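Local coordinates for protein catechol 2,3-dioxygenase (Pseudomonas sp. KL28, PDB 3HPY) that probably cleaves the aromatic ring of catechols next to the two hydroxyls, using molecular oxygen and an active-site iron ion, in the breakdown of aromatic hydrocarbons, at residues C[156-161]-C[204-209]; C[111-116]-C[163-168]; C[177-182]-C[282-287]; C[11-16]-C[66-71]. All coordinates share one frame; numbering follows the deposited sequence.

Contact 1. Residues C[156-161]-C[204-209]; sequences LLYGPN and AFVEYP
The parallel pairing of strand 156-159 with strand 204-207 forms part of the curved sheet that carries the catalytic iron, and Leu156 and Leu157 meet Ala204, Phe205 and Val206 along it. Leu157 N donates a hydrogen bond to Ala204 O at 2.9 Å, and Val206 N one to Leu157 O at 3.0 Å. Leu156, Tyr158, Ala204 and Val206 share one face. There Leu156 CD2 presses closely on Val206 CG2, 3.5 Å away, while Val206 CB lies over the Tyr158 ring, 3.6 Å from its centroid. With CG1 of Val206 anti to its backbone N (chi1 -179°), this branch reaches the hydroxyl end of the ring and CG2 turns back to Leu156. The Leu156 end of this face borders the active site of the vicinal oxygen chelate fold: Leu156 touches the bound 4-methylcatechol and packs on the iron ligand His216. The edge of Tyr158 meets the face of Tyr208 in a T-shaped pair, planes at 71°, while its ring also meets that of His215. On the other face, Leu157 and Phe205 run side by side, and Leu157 CD2 makes a CH-pi contact 4.0 Å from the centroid of the Phe205 ring. At the end of the strands the pairing loosens: Gly159 N makes only a weak bond to Val206 O, and Tyr208 N reaches Gly159 O at 3.1 Å from well above the carbonyl plane. Glu207 bends at chi2 (73°), which brings OE2 back to Asn161 N at 2.9 Å in a weak bond; OE1 makes another weak bond to Ile162 N at the start of helix 162-171.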
loop_
_atom_site.group_PDB
_atom_site.type_symbol
_atom_site.label_atom_id
_atom_site.label_comp_id
_atom_site.label_asym_id
_atom_site.label_seq_id
_atom_site.Cartn_x
_atom_site.Cartn_y
_atom_site.Cartn_z
ATOM N N LEU C 156 -15.497 16.237 14.490
ATOM C CA LEU C 156 -15.033 16.427 15.851
ATOM C C LEU C 156 -15.455 17.827 16.261
ATOM O O LEU C 156 -15.069 18.808 15.629
ATOM C CB LEU C 156 -13.511 16.275 15.912
ATOM C CG LEU C 156 -12.830 16.147 17.277
ATOM C CD1 LEU C 156 -11.368 15.766 17.082
ATOM C CD2 LEU C 156 -12.925 17.453 18.034
ATOM N N LEU C 157 -16.266 17.906 17.311
ATOM C CA LEU C 157 -16.761 19.182 17.802
ATOM C C LEU C 157 -16.065 19.615 19.076
ATOM O O LEU C 157 -15.629 18.789 19.880
ATOM C CB LEU C 157 -18.265 19.113 18.077
ATOM C CG LEU C 157 -19.205 18.686 16.952
ATOM C CD1 LEU C 157 -18.685 19.176 15.602
ATOM C CD2 LEU C 157 -19.335 17.184 16.979
ATOM N N TYR C 158 -15.979 20.930 19.245
ATOM C CA TYR C 158 -15.374 21.540 20.419
ATOM C C TYR C 158 -16.424 22.379 21.123
ATOM O O TYR C 158 -17.003 23.282 20.532
ATOM C CB TYR C 158 -14.210 22.439 20.021
ATOM C CG TYR C 158 -12.869 21.770 20.098
ATOM C CD1 TYR C 158 -12.588 20.639 19.335
ATOM C CD2 TYR C 158 -11.863 22.282 20.917
ATOM C CE1 TYR C 158 -11.332 20.035 19.380
ATOM C CE2 TYR C 158 -10.603 21.684 20.972
ATOM C CZ TYR C 158 -10.346 20.561 20.199
ATOM O OH TYR C 158 -9.106 19.969 20.228
ATOM N N GLY C 159 -16.668 22.072 22.386
ATOM C CA GLY C 159 -17.652 22.816 23.140
ATOM C C GLY C 159 -17.569 22.409 24.591
ATOM O O GLY C 159 -16.941 21.398 24.908
ATOM N N PRO C 160 -18.181 23.182 25.499
ATOM C CA PRO C 160 -18.182 22.904 26.940
ATOM C C PRO C 160 -19.099 21.749 27.360
ATOM O O PRO C 160 -19.962 21.315 26.588
ATOM C CB PRO C 160 -18.623 24.236 27.544
ATOM C CG PRO C 160 -19.549 24.785 26.485
ATOM C CD PRO C 160 -18.783 24.498 25.212
ATOM N N ASN C 161 -18.895 21.265 28.586
ATOM C CA ASN C 161 -19.688 20.184 29.171
ATOM C C ASN C 161 -19.724 18.927 28.307
ATOM O O ASN C 161 -20.777 18.553 27.795
ATOM C CB ASN C 161 -21.120 20.666 29.425
ATOM C CG ASN C 161 -21.166 22.063 30.012
ATOM O OD1 ASN C 161 -20.587 22.326 31.069
ATOM N ND2 ASN C 161 -21.849 22.972 29.326
ATOM N N ALA C 204 -16.938 12.725 17.633
ATOM C CA ALA C 204 -16.088 12.933 18.807
ATOM C C ALA C 204 -16.228 14.362 19.306
ATOM O O ALA C 204 -16.605 15.252 18.548
ATOM C CB ALA C 204 -14.625 12.637 18.477
ATOM N N PHE C 205 -15.931 14.558 20.589
ATOM C CA PHE C 205 -16.016 15.867 21.244
ATOM C C PHE C 205 -14.790 16.110 22.122
ATOM O O PHE C 205 -14.259 15.186 22.751
ATOM C CB PHE C 205 -17.255 15.978 22.152
ATOM C CG PHE C 205 -18.567 15.973 21.422
ATOM C CD1 PHE C 205 -19.206 14.774 21.111
ATOM C CD2 PHE C 205 -19.173 17.166 21.055
ATOM C CE1 PHE C 205 -20.426 14.768 20.446
ATOM C CE2 PHE C 205 -20.395 17.170 20.388
ATOM C CZ PHE C 205 -21.023 15.967 20.082
ATOM N N VAL C 206 -14.352 17.362 22.167
ATOM C CA VAL C 206 -13.214 17.729 22.992
ATOM C C VAL C 206 -13.637 18.905 23.871
ATOM O O VAL C 206 -14.235 19.864 23.381
ATOM C CB VAL C 206 -12.007 18.127 22.129
ATOM C CG1 VAL C 206 -10.830 18.488 23.015
ATOM C CG2 VAL C 206 -11.624 16.978 21.219
ATOM N N GLU C 207 -13.343 18.812 25.165
ATOM C CA GLU C 207 -13.707 19.856 26.125
ATOM C C GLU C 207 -13.143 21.195 25.678
ATOM O O GLU C 207 -11.947 21.315 25.438
ATOM C CB GLU C 207 -13.168 19.514 27.512
ATOM C CG GLU C 207 -13.712 20.393 28.637
ATOM C CD GLU C 207 -15.169 20.086 28.977
ATOM O OE1 GLU C 207 -15.486 18.903 29.242
ATOM O OE2 GLU C 207 -15.997 21.026 28.993
ATOM N N TYR C 208 -14.008 22.196 25.565
ATOM C CA TYR C 208 -13.577 23.512 25.129
ATOM C C TYR C 208 -14.491 24.598 25.691
ATOM O O TYR C 208 -15.713 24.458 25.676
ATOM C CB TYR C 208 -13.590 23.566 23.606
ATOM C CG TYR C 208 -12.840 24.732 23.021
ATOM C CD1 TYR C 208 -11.475 24.891 23.255
ATOM C CD2 TYR C 208 -13.483 25.653 22.197
ATOM C CE1 TYR C 208 -10.765 25.942 22.680
ATOM C CE2 TYR C 208 -12.785 26.706 21.615
ATOM C CZ TYR C 208 -11.428 26.845 21.861
ATOM O OH TYR C 208 -10.735 27.884 21.278
ATOM N N PRO C 209 -13.904 25.698 26.194
ATOM C CA PRO C 209 -14.656 26.820 26.765
ATOM C C PRO C 209 -15.688 27.431 25.815
ATOM O O PRO C 209 -16.778 27.812 26.243
ATOM C CB PRO C 209 -13.560 27.811 27.135
ATOM C CG PRO C 209 -12.426 26.913 27.511
ATOM C CD PRO C 209 -12.458 25.876 26.411
#

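Contact 2. Residues C[111-116]-C[163-168]; sequences ELPSGH and AEVQKI
Leu112 and Pro113, on the turn between strands 107-111 and 117-121, press against Val165 and Ile168 of helix 162-171 in a contact that is apolar at its centre and polar at its margin. The close part is made by aliphatic carbons, most of them methyls. Leu112 splits its branches between two successive turns of the helix: CD1 crosses Val165 at about a right angle and meets CG1 at 3.8 Å, while CD2 slides past Ile168, CD1 of which is 3.6 Å away. The same Ile168 CD1 and Pro113 CD point at each other, 3.8 Å apart, a reach made possible by the extended isoleucine chain (chi2 169°). Val165 CG2 fills the angle between Pro113 and Ser114, lying 3.6 Å from Ser114 OG. Phe205 of the neighbouring strand packs on Leu112, Ser114 and Val165 and extends this buried patch.

At the exposed margin the fit is looser in character. The extended Glu164 side chain crosses the proline ring obliquely, and its OE2 comes within 3.4 Å of Pro113 CG, a carboxylate beside carbon rather than a polar partner. Behind the interface, the buried Ser114 OG is satisfied by His116 ND1 at 2.6 Å, with either able to donate, and His116 NE2 bonds in turn to Lys213 O. A type I beta turn from Leu112 to Gly115, with Gly115 N bonded to Leu112 O at 2.8 Å, sets Pro113 at its projecting corner. The result is a hairpin turn docked on a helix, joining the two halves of the extradiol dioxygenase, each built from vicinal oxygen chelate modules.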
loop_
_atom_site.group_PDB
_atom_site.type_symbol
_atom_site.label_atom_id
_atom_site.label_comp_id
_atom_site.label_asym_id
_atom_site.label_seq_id
_atom_site.Cartn_x
_atom_site.Cartn_y
_atom_site.Cartn_z
ATOM N N GLU C 111 -30.324 21.104 20.477
ATOM C CA GLU C 111 -29.034 21.701 20.802
ATOM C C GLU C 111 -28.412 20.974 21.987
ATOM O O GLU C 111 -29.097 20.647 22.963
ATOM C CB GLU C 111 -29.198 23.191 21.137
ATOM C CG GLU C 111 -27.877 23.969 21.209
ATOM C CD GLU C 111 -28.043 25.401 21.707
ATOM O OE1 GLU C 111 -28.900 26.137 21.166
ATOM O OE2 GLU C 111 -27.305 25.790 22.639
ATOM N N LEU C 112 -27.114 20.711 21.889
ATOM C CA LEU C 112 -26.393 20.028 22.953
ATOM C C LEU C 112 -25.808 21.053 23.916
ATOM O O LEU C 112 -25.736 22.246 23.603
ATOM C CB LEU C 112 -25.252 19.177 22.373
ATOM C CG LEU C 112 -25.545 17.838 21.684
ATOM C CD1 LEU C 112 -24.244 17.295 21.102
ATOM C CD2 LEU C 112 -26.138 16.839 22.673
ATOM N N PRO C 113 -25.381 20.597 25.101
ATOM C CA PRO C 113 -24.789 21.465 26.123
ATOM C C PRO C 113 -23.542 22.158 25.582
ATOM O O PRO C 113 -23.169 23.246 26.035
ATOM C CB PRO C 113 -24.447 20.490 27.242
ATOM C CG PRO C 113 -25.502 19.455 27.112
ATOM C CD PRO C 113 -25.572 19.233 25.624
ATOM N N SER C 114 -22.905 21.508 24.610
ATOM C CA SER C 114 -21.693 22.023 23.985
ATOM C C SER C 114 -22.001 23.128 22.981
ATOM O O SER C 114 -21.093 23.706 22.380
ATOM C CB SER C 114 -20.948 20.882 23.286
ATOM O OG SER C 114 -21.774 20.251 22.314
ATOM N N GLY C 115 -23.288 23.404 22.790
ATOM C CA GLY C 115 -23.691 24.454 21.874
ATOM C C GLY C 115 -23.944 24.034 20.439
ATOM O O GLY C 115 -24.505 24.813 19.668
ATOM N N HIS C 116 -23.549 22.811 20.078
ATOM C CA HIS C 116 -23.729 22.323 18.708
ATOM C C HIS C 116 -25.121 21.793 18.427
ATOM O O HIS C 116 -25.711 21.106 19.259
ATOM C CB HIS C 116 -22.724 21.216 18.393
ATOM C CG HIS C 116 -21.329 21.541 18.806
ATOM N ND1 HIS C 116 -20.866 21.326 20.085
ATOM C CD2 HIS C 116 -20.314 22.131 18.132
ATOM C CE1 HIS C 116 -19.627 21.770 20.182
ATOM N NE2 HIS C 116 -19.268 22.265 19.010
ATOM N N ALA C 163 -19.112 15.891 29.382
ATOM C CA ALA C 163 -19.755 14.846 30.173
ATOM C C ALA C 163 -21.241 14.774 29.850
ATOM O O ALA C 163 -21.764 13.704 29.550
ATOM C CB ALA C 163 -19.555 15.105 31.655
ATOM N N GLU C 164 -21.920 15.915 29.913
ATOM C CA GLU C 164 -23.345 15.944 29.611
ATOM C C GLU C 164 -23.601 15.483 28.180
ATOM O O GLU C 164 -24.560 14.741 27.932
ATOM C CB GLU C 164 -23.921 17.348 29.816
ATOM C CG GLU C 164 -24.003 17.804 31.272
ATOM C CD GLU C 164 -24.724 19.143 31.421
ATOM O OE1 GLU C 164 -24.600 19.780 32.490
ATOM O OE2 GLU C 164 -25.421 19.555 30.465
ATOM N N VAL C 165 -22.756 15.914 27.238
ATOM C CA VAL C 165 -22.928 15.501 25.840
ATOM C C VAL C 165 -22.828 13.984 25.747
ATOM O O VAL C 165 -23.618 13.341 25.056
ATOM C CB VAL C 165 -21.862 16.113 24.901
ATOM C CG1 VAL C 165 -21.978 15.494 23.503
ATOM C CG2 VAL C 165 -22.054 17.612 24.803
ATOM N N GLN C 166 -21.852 13.418 26.448
ATOM C CA GLN C 166 -21.667 11.980 26.446
ATOM C C GLN C 166 -22.946 11.274 26.916
ATOM O O GLN C 166 -23.439 10.363 26.244
ATOM C CB GLN C 166 -20.478 11.602 27.336
ATOM C CG GLN C 166 -20.352 10.107 27.602
ATOM C CD GLN C 166 -19.005 9.707 28.180
ATOM O OE1 GLN C 166 -18.366 10.476 28.905
ATOM N NE2 GLN C 166 -18.575 8.486 27.876
ATOM N N LYS C 167 -23.484 11.710 28.053
ATOM C CA LYS C 167 -24.694 11.117 28.615
ATOM C C LYS C 167 -25.817 11.031 27.594
ATOM O O LYS C 167 -26.460 9.992 27.452
ATOM C CB LYS C 167 -25.188 11.923 29.825
ATOM C CG LYS C 167 -24.227 11.971 30.999
ATOM C CD LYS C 167 -24.867 12.619 32.246
ATOM C CE LYS C 167 -24.926 14.157 32.179
ATOM N NZ LYS C 167 -25.966 14.703 31.245
ATOM N N ILE C 168 -26.063 12.126 26.886
ATOM C CA ILE C 168 -27.129 12.140 25.894
ATOM C C ILE C 168 -26.836 11.130 24.794
ATOM O O ILE C 168 -27.728 10.389 24.361
ATOM C CB ILE C 168 -27.281 13.526 25.260
ATOM C CG1 ILE C 168 -27.562 14.563 26.345
ATOM C CG2 ILE C 168 -28.406 13.511 24.239
ATOM C CD1 ILE C 168 -27.468 15.980 25.858
#

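Contact 3. Residues C[177-182]-C[282-287]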
loop_
_atom_site.group_PDB
_atom_site.type_symbol
_atom_site.label_atom_id
_atom_site.label_comp_id
_atom_site.label_asym_id
_atom_site.label_seq_id
_atom_site.Cartn_x
_atom_site.Cartn_y
_atom_site.Cartn_z
ATOM N N LEU C 177 -18.859 4.714 24.336
ATOM C CA LEU C 177 -17.484 5.202 24.343
ATOM C C LEU C 177 -16.499 4.202 23.770
ATOM O O LEU C 177 -16.394 3.072 24.253
ATOM C CB LEU C 177 -17.044 5.537 25.772
ATOM C CG LEU C 177 -16.455 6.927 26.025
ATOM C CD1 LEU C 177 -15.866 6.990 27.429
ATOM C CD2 LEU C 177 -15.400 7.234 24.998
ATOM N N VAL C 178 -15.758 4.614 22.744
ATOM C CA VAL C 178 -14.772 3.724 22.166
ATOM C C VAL C 178 -13.433 4.110 22.769
ATOM O O VAL C 178 -12.668 3.254 23.206
ATOM C CB VAL C 178 -14.709 3.845 20.628
ATOM C CG1 VAL C 178 -13.701 2.863 20.093
ATOM C CG2 VAL C 178 -16.090 3.584 20.016
ATOM N N GLU C 179 -13.155 5.408 22.808
ATOM C CA GLU C 179 -11.905 5.886 23.387
ATOM C C GLU C 179 -12.043 7.246 24.059
ATOM O O GLU C 179 -12.916 8.048 23.707
ATOM C CB GLU C 179 -10.811 5.977 22.321
ATOM C CG GLU C 179 -10.124 4.674 21.993
ATOM C CD GLU C 179 -8.837 4.907 21.219
ATOM O OE1 GLU C 179 -8.030 5.747 21.669
ATOM O OE2 GLU C 179 -8.630 4.254 20.173
ATOM N N ARG C 180 -11.165 7.507 25.020
ATOM C CA ARG C 180 -11.191 8.781 25.715
ATOM C C ARG C 180 -9.820 9.277 26.132
ATOM O O ARG C 180 -8.892 8.499 26.383
ATOM C CB ARG C 180 -12.085 8.696 26.953
ATOM C CG ARG C 180 -11.598 7.730 28.012
ATOM C CD ARG C 180 -12.695 7.456 29.035
ATOM N NE ARG C 180 -12.442 6.205 29.734
ATOM C CZ ARG C 180 -13.327 5.565 30.489
ATOM N NH1 ARG C 180 -14.552 6.058 30.658
ATOM N NH2 ARG C 180 -12.986 4.418 31.063
ATOM N N VAL C 181 -9.701 10.595 26.192
ATOM C CA VAL C 181 -8.466 11.217 26.617
ATOM C C VAL C 181 -8.686 11.732 28.040
ATOM O O VAL C 181 -9.488 12.639 28.256
ATOM C CB VAL C 181 -8.095 12.384 25.683
ATOM C CG1 VAL C 181 -6.935 13.165 26.264
ATOM C CG2 VAL C 181 -7.737 11.839 24.309
ATOM N N LEU C 182 -7.992 11.123 29.001
ATOM C CA LEU C 182 -8.105 11.516 30.405
ATOM C C LEU C 182 -7.417 12.850 30.636
ATOM O O LEU C 182 -6.254 13.030 30.274
ATOM C CB LEU C 182 -7.464 10.469 31.328
ATOM C CG LEU C 182 -8.257 9.224 31.738
ATOM C CD1 LEU C 182 -8.724 8.471 30.509
ATOM C CD2 LEU C 182 -7.387 8.335 32.604
ATOM N N LEU C 282 -11.011 2.449 25.515
ATOM C CA LEU C 282 -9.567 2.555 25.725
ATOM C C LEU C 282 -9.302 3.954 26.273
ATOM O O LEU C 282 -10.041 4.888 25.970
ATOM C CB LEU C 282 -8.815 2.370 24.405
ATOM C CG LEU C 282 -9.092 1.061 23.662
ATOM C CD1 LEU C 282 -8.334 1.045 22.337
ATOM C CD2 LEU C 282 -8.680 -0.110 24.539
ATOM N N SER C 283 -8.253 4.110 27.065
ATOM C CA SER C 283 -7.960 5.421 27.629
ATOM C C SER C 283 -6.535 5.901 27.367
ATOM O O SER C 283 -5.596 5.104 27.294
ATOM C CB SER C 283 -8.202 5.403 29.141
ATOM O OG SER C 283 -9.536 5.037 29.438
ATOM N N TRP C 284 -6.389 7.212 27.225
ATOM C CA TRP C 284 -5.089 7.820 27.017
ATOM C C TRP C 284 -4.869 8.844 28.125
ATOM O O TRP C 284 -5.777 9.600 28.458
ATOM C CB TRP C 284 -5.022 8.506 25.649
ATOM C CG TRP C 284 -4.971 7.543 24.503
ATOM C CD1 TRP C 284 -6.005 6.803 24.004
ATOM C CD2 TRP C 284 -3.810 7.167 23.751
ATOM N NE1 TRP C 284 -5.559 5.986 22.993
ATOM C CE2 TRP C 284 -4.217 6.189 22.817
ATOM C CE3 TRP C 284 -2.464 7.560 23.780
ATOM C CZ2 TRP C 284 -3.324 5.596 21.914
ATOM C CZ3 TRP C 284 -1.572 6.968 22.879
ATOM C CH2 TRP C 284 -2.011 5.995 21.959
ATOM N N THR C 285 -3.676 8.847 28.710
ATOM C CA THR C 285 -3.351 9.797 29.770
ATOM C C THR C 285 -3.127 11.171 29.147
ATOM O O THR C 285 -2.710 11.271 27.992
ATOM C CB THR C 285 -2.078 9.383 30.509
ATOM O OG1 THR C 285 -1.002 9.274 29.572
ATOM C CG2 THR C 285 -2.276 8.049 31.197
ATOM N N TYR C 286 -3.402 12.230 29.906
ATOM C CA TYR C 286 -3.233 13.593 29.402
ATOM C C TYR C 286 -1.798 13.899 28.983
ATOM O O TYR C 286 -1.565 14.471 27.915
ATOM C CB TYR C 286 -3.660 14.619 30.462
ATOM C CG TYR C 286 -3.509 16.069 30.020
ATOM C CD1 TYR C 286 -4.447 16.666 29.176
ATOM C CD2 TYR C 286 -2.425 16.843 30.446
ATOM C CE1 TYR C 286 -4.314 17.997 28.770
ATOM C CE2 TYR C 286 -2.281 18.172 30.044
ATOM C CZ TYR C 286 -3.229 18.742 29.209
ATOM O OH TYR C 286 -3.098 20.057 28.814
ATOM N N ASP C 287 -0.842 13.525 29.828
ATOM C CA ASP C 287 0.560 13.798 29.548
ATOM C C ASP C 287 1.015 13.133 28.258
ATOM O O ASP C 287 1.872 13.659 27.546
ATOM C CB ASP C 287 1.432 13.343 30.729
ATOM C CG ASP C 287 1.753 11.861 30.694
ATOM O OD1 ASP C 287 2.630 11.461 29.898
ATOM O OD2 ASP C 287 1.130 11.097 31.460
#
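This is a parallel strand pairing at one end of the curled sheet that carries the iron ligands, where the short strand 282-284 lines up beside strand 176-182, Leu282 opposite Glu179 and Trp284 opposite Val181. The ladder runs from Leu282 N to Val178 O through to Leu182 N and Trp284 O, 2.7 Å apart. On one face Glu179 lays CG against Leu282 CB at 3.6 Å and extends its carboxylate to the indole. OE1 receives Trp284 NE1 at 2.8 Å at the ring edge; the planes are only 16° apart, but the bond is bent and weak. OE2 has the stronger tie, to Tyr273 OH, and also accepts from Thr251 N, a residue of the substrate pocket. On the opposite face Arg180, its chain extended from CG, gives NE to Ser283 OG at 3.1 Å, almost straight (177°) and in the guanidinium plane. Leu182 CD1 lies tightly on Ser283 CB, 3.4 Å away. Strand 282-284 also faces a second subunit of the tetramer, whose Asn135 OD1 accepts from Thr285 N. At Val178 and Glu179, which both face Trp193, strand 176-182 carries a classic beta bulge. A late strand thus extends the sheet of the C-terminal vicinal oxygen chelate half beside a subunit interface.

Contact 4. Residues C[11-16]-C[66-71]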
loop_
_atom_site.group_PDB
_atom_site.type_symbol
_atom_site.label_atom_id
_atom_site.label_comp_id
_atom_site.label_asym_id
_atom_site.label_seq_id
_atom_site.Cartn_x
_atom_site.Cartn_y
_atom_site.Cartn_z
ATOM N N HIS C 11 -25.160 14.042 7.400
ATOM C CA HIS C 11 -24.741 15.233 6.685
ATOM C C HIS C 11 -24.154 16.313 7.590
ATOM O O HIS C 11 -24.429 16.356 8.793
ATOM C CB HIS C 11 -25.936 15.793 5.892
ATOM C CG HIS C 11 -27.111 16.169 6.742
ATOM N ND1 HIS C 11 -28.414 16.052 6.304
ATOM C CD2 HIS C 11 -27.182 16.693 7.989
ATOM C CE1 HIS C 11 -29.234 16.486 7.245
ATOM N NE2 HIS C 11 -28.511 16.881 8.277
ATOM N N ALA C 12 -23.330 17.178 7.007
ATOM C CA ALA C 12 -22.731 18.276 7.754
ATOM C C ALA C 12 -23.009 19.590 7.025
ATOM O O ALA C 12 -22.590 19.763 5.884
ATOM C CB ALA C 12 -21.229 18.065 7.885
ATOM N N GLN C 13 -23.727 20.510 7.663
ATOM C CA GLN C 13 -23.994 21.795 7.023
ATOM C C GLN C 13 -22.909 22.763 7.473
ATOM O O GLN C 13 -22.873 23.171 8.636
ATOM C CB GLN C 13 -25.372 22.340 7.411
ATOM C CG GLN C 13 -25.667 23.722 6.815
ATOM C CD GLN C 13 -26.440 23.660 5.510
ATOM O OE1 GLN C 13 -27.670 23.584 5.506
ATOM N NE2 GLN C 13 -25.718 23.685 4.393
ATOM N N VAL C 14 -22.027 23.113 6.541
ATOM C CA VAL C 14 -20.905 24.005 6.811
ATOM C C VAL C 14 -21.008 25.268 5.956
ATOM O O VAL C 14 -21.450 25.227 4.806
ATOM C CB VAL C 14 -19.554 23.288 6.516
ATOM C CG1 VAL C 14 -18.384 24.245 6.720
ATOM C CG2 VAL C 14 -19.399 22.084 7.427
ATOM N N ARG C 15 -20.593 26.387 6.533
ATOM C CA ARG C 15 -20.637 27.672 5.855
ATOM C C ARG C 15 -19.254 28.134 5.396
ATOM O O ARG C 15 -18.281 28.026 6.129
ATOM C CB ARG C 15 -21.259 28.710 6.789
ATOM C CG ARG C 15 -20.868 28.549 8.254
ATOM C CD ARG C 15 -21.452 29.682 9.088
ATOM N NE ARG C 15 -20.849 29.790 10.414
ATOM C CZ ARG C 15 -21.218 29.078 11.474
ATOM N NH1 ARG C 15 -22.204 28.194 11.382
ATOM N NH2 ARG C 15 -20.594 29.253 12.631
ATOM N N VAL C 16 -19.172 28.632 4.170
ATOM C CA VAL C 16 -17.909 29.115 3.628
ATOM C C VAL C 16 -18.024 30.602 3.290
ATOM O O VAL C 16 -19.110 31.097 2.987
ATOM C CB VAL C 16 -17.508 28.341 2.352
ATOM C CG1 VAL C 16 -17.104 26.915 2.704
ATOM C CG2 VAL C 16 -18.658 28.333 1.373
ATOM N N ILE C 66 -19.646 25.338 11.400
ATOM C CA ILE C 66 -20.729 24.405 11.128
ATOM C C ILE C 66 -22.085 24.883 11.639
ATOM O O ILE C 66 -22.191 25.383 12.754
ATOM C CB ILE C 66 -20.436 23.027 11.761
ATOM C CG1 ILE C 66 -21.575 22.058 11.437
ATOM C CG2 ILE C 66 -20.270 23.169 13.274
ATOM C CD1 ILE C 66 -21.285 20.633 11.822
ATOM N N ASP C 67 -23.118 24.737 10.814
ATOM C CA ASP C 67 -24.463 25.119 11.229
ATOM C C ASP C 67 -25.033 23.957 12.034
ATOM O O ASP C 67 -25.501 24.128 13.157
ATOM C CB ASP C 67 -25.365 25.396 10.021
ATOM C CG ASP C 67 -24.914 26.603 9.214
ATOM O OD1 ASP C 67 -24.406 27.569 9.824
ATOM O OD2 ASP C 67 -25.082 26.596 7.971
ATOM N N PHE C 68 -24.968 22.762 11.457
ATOM C CA PHE C 68 -25.491 21.584 12.129
ATOM C C PHE C 68 -24.935 20.281 11.563
ATOM O O PHE C 68 -24.388 20.250 10.459
ATOM C CB PHE C 68 -27.024 21.591 12.054
ATOM C CG PHE C 68 -27.564 21.677 10.661
ATOM C CD1 PHE C 68 -27.731 20.527 9.892
ATOM C CD2 PHE C 68 -27.919 22.911 10.117
ATOM C CE1 PHE C 68 -28.247 20.599 8.597
ATOM C CE2 PHE C 68 -28.435 22.999 8.820
ATOM C CZ PHE C 68 -28.601 21.836 8.057
ATOM N N PHE C 69 -25.074 19.213 12.338
ATOM C CA PHE C 69 -24.588 17.894 11.955
ATOM C C PHE C 69 -25.711 16.881 12.158
ATOM O O PHE C 69 -26.213 16.724 13.269
ATOM C CB PHE C 69 -23.385 17.526 12.823
ATOM C CG PHE C 69 -22.626 16.326 12.334
ATOM C CD1 PHE C 69 -22.671 15.128 13.032
ATOM C CD2 PHE C 69 -21.854 16.404 11.176
ATOM C CE1 PHE C 69 -21.956 14.019 12.589
ATOM C CE2 PHE C 69 -21.139 15.304 10.728
ATOM C CZ PHE C 69 -21.191 14.107 11.437
ATOM N N GLY C 70 -26.091 16.188 11.092
ATOM C CA GLY C 70 -27.173 15.227 11.197
ATOM C C GLY C 70 -26.809 13.754 11.122
ATOM O O GLY C 70 -25.776 13.384 10.571
ATOM N N PHE C 71 -27.684 12.923 11.678
ATOM C CA PHE C 71 -27.502 11.473 11.697
ATOM C C PHE C 71 -28.736 10.776 11.128
ATOM O O PHE C 71 -29.860 11.053 11.551
ATOM C CB PHE C 71 -27.318 10.983 13.130
ATOM C CG PHE C 71 -26.002 11.347 13.746
ATOM C CD1 PHE C 71 -24.892 10.541 13.549
ATOM C CD2 PHE C 71 -25.886 12.459 14.583
ATOM C CE1 PHE C 71 -23.693 10.824 14.176
ATOM C CE2 PHE C 71 -24.677 12.751 15.218
ATOM C CZ PHE C 71 -23.585 11.931 15.015
#
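Gln13 stands over the ring of Phe68, its CB almost above the centre at 3.4 Å from the centroid and only 15° off the normal. From there the side chain bends at chi2 (95°), which sets the amide nearly upright on the ring plane and brings OE1 to 3.2 Å from Phe68 CZ. That oxygen is taken by Arg42, while the ring of Phe68 also makes a cation-pi contact with Arg109. His11 approaches the same ring from its rim, NE2 lying 3.7 Å from Phe68 CE1. Its imidazole passes over Gly70, whose lack of a side chain accommodates it, and is held by Lys124 at ND1 and, weakly, by Glu119 at NE2. On the other face of the sheet Ala12 CB touches the edge of Phe69 at CD2, 3.7 Å away. At the far end Arg15, extended from CG to NE, lies over Ile66 N with one face of its guanidinium and gives NH1 to Asp67 OD1 at 2.8 Å; the oxygen is approached on its anti side, from well out of the carboxylate plane, and Arg59 completes a second salt bridge to it. Backbone bonds such as Gly70 N to His11 O, 2.8 Å, join the antiparallel strands. Asp67 and Phe68 both face Gln13, a classic beta bulge, within the central antiparallel pair of the N-terminal vicinal oxygen chelate sheet.

Along the chain contact 4 closes first, entirely within the N-terminal sheet; contact 2 then opens in that half and closes in the C-terminal one, and contact 1 interleaves with both contact 2 and contact 3. Contacts 1 and 3 belong to the same curled sheet with centres about 14 Å apart, and contact 1 lies nearer the iron. Contact 2 touches contact 1, centres about 9 Å apart, since helix 162-171 directly follows strand 151-159 and His116 reaches Tyr158 O. Contacts 3 and 4 are about 27 Å apart between centres. In space the contacts lead from the N-terminal sheet, across contact 2, to the iron-bearing sheet and out to a subunit interface.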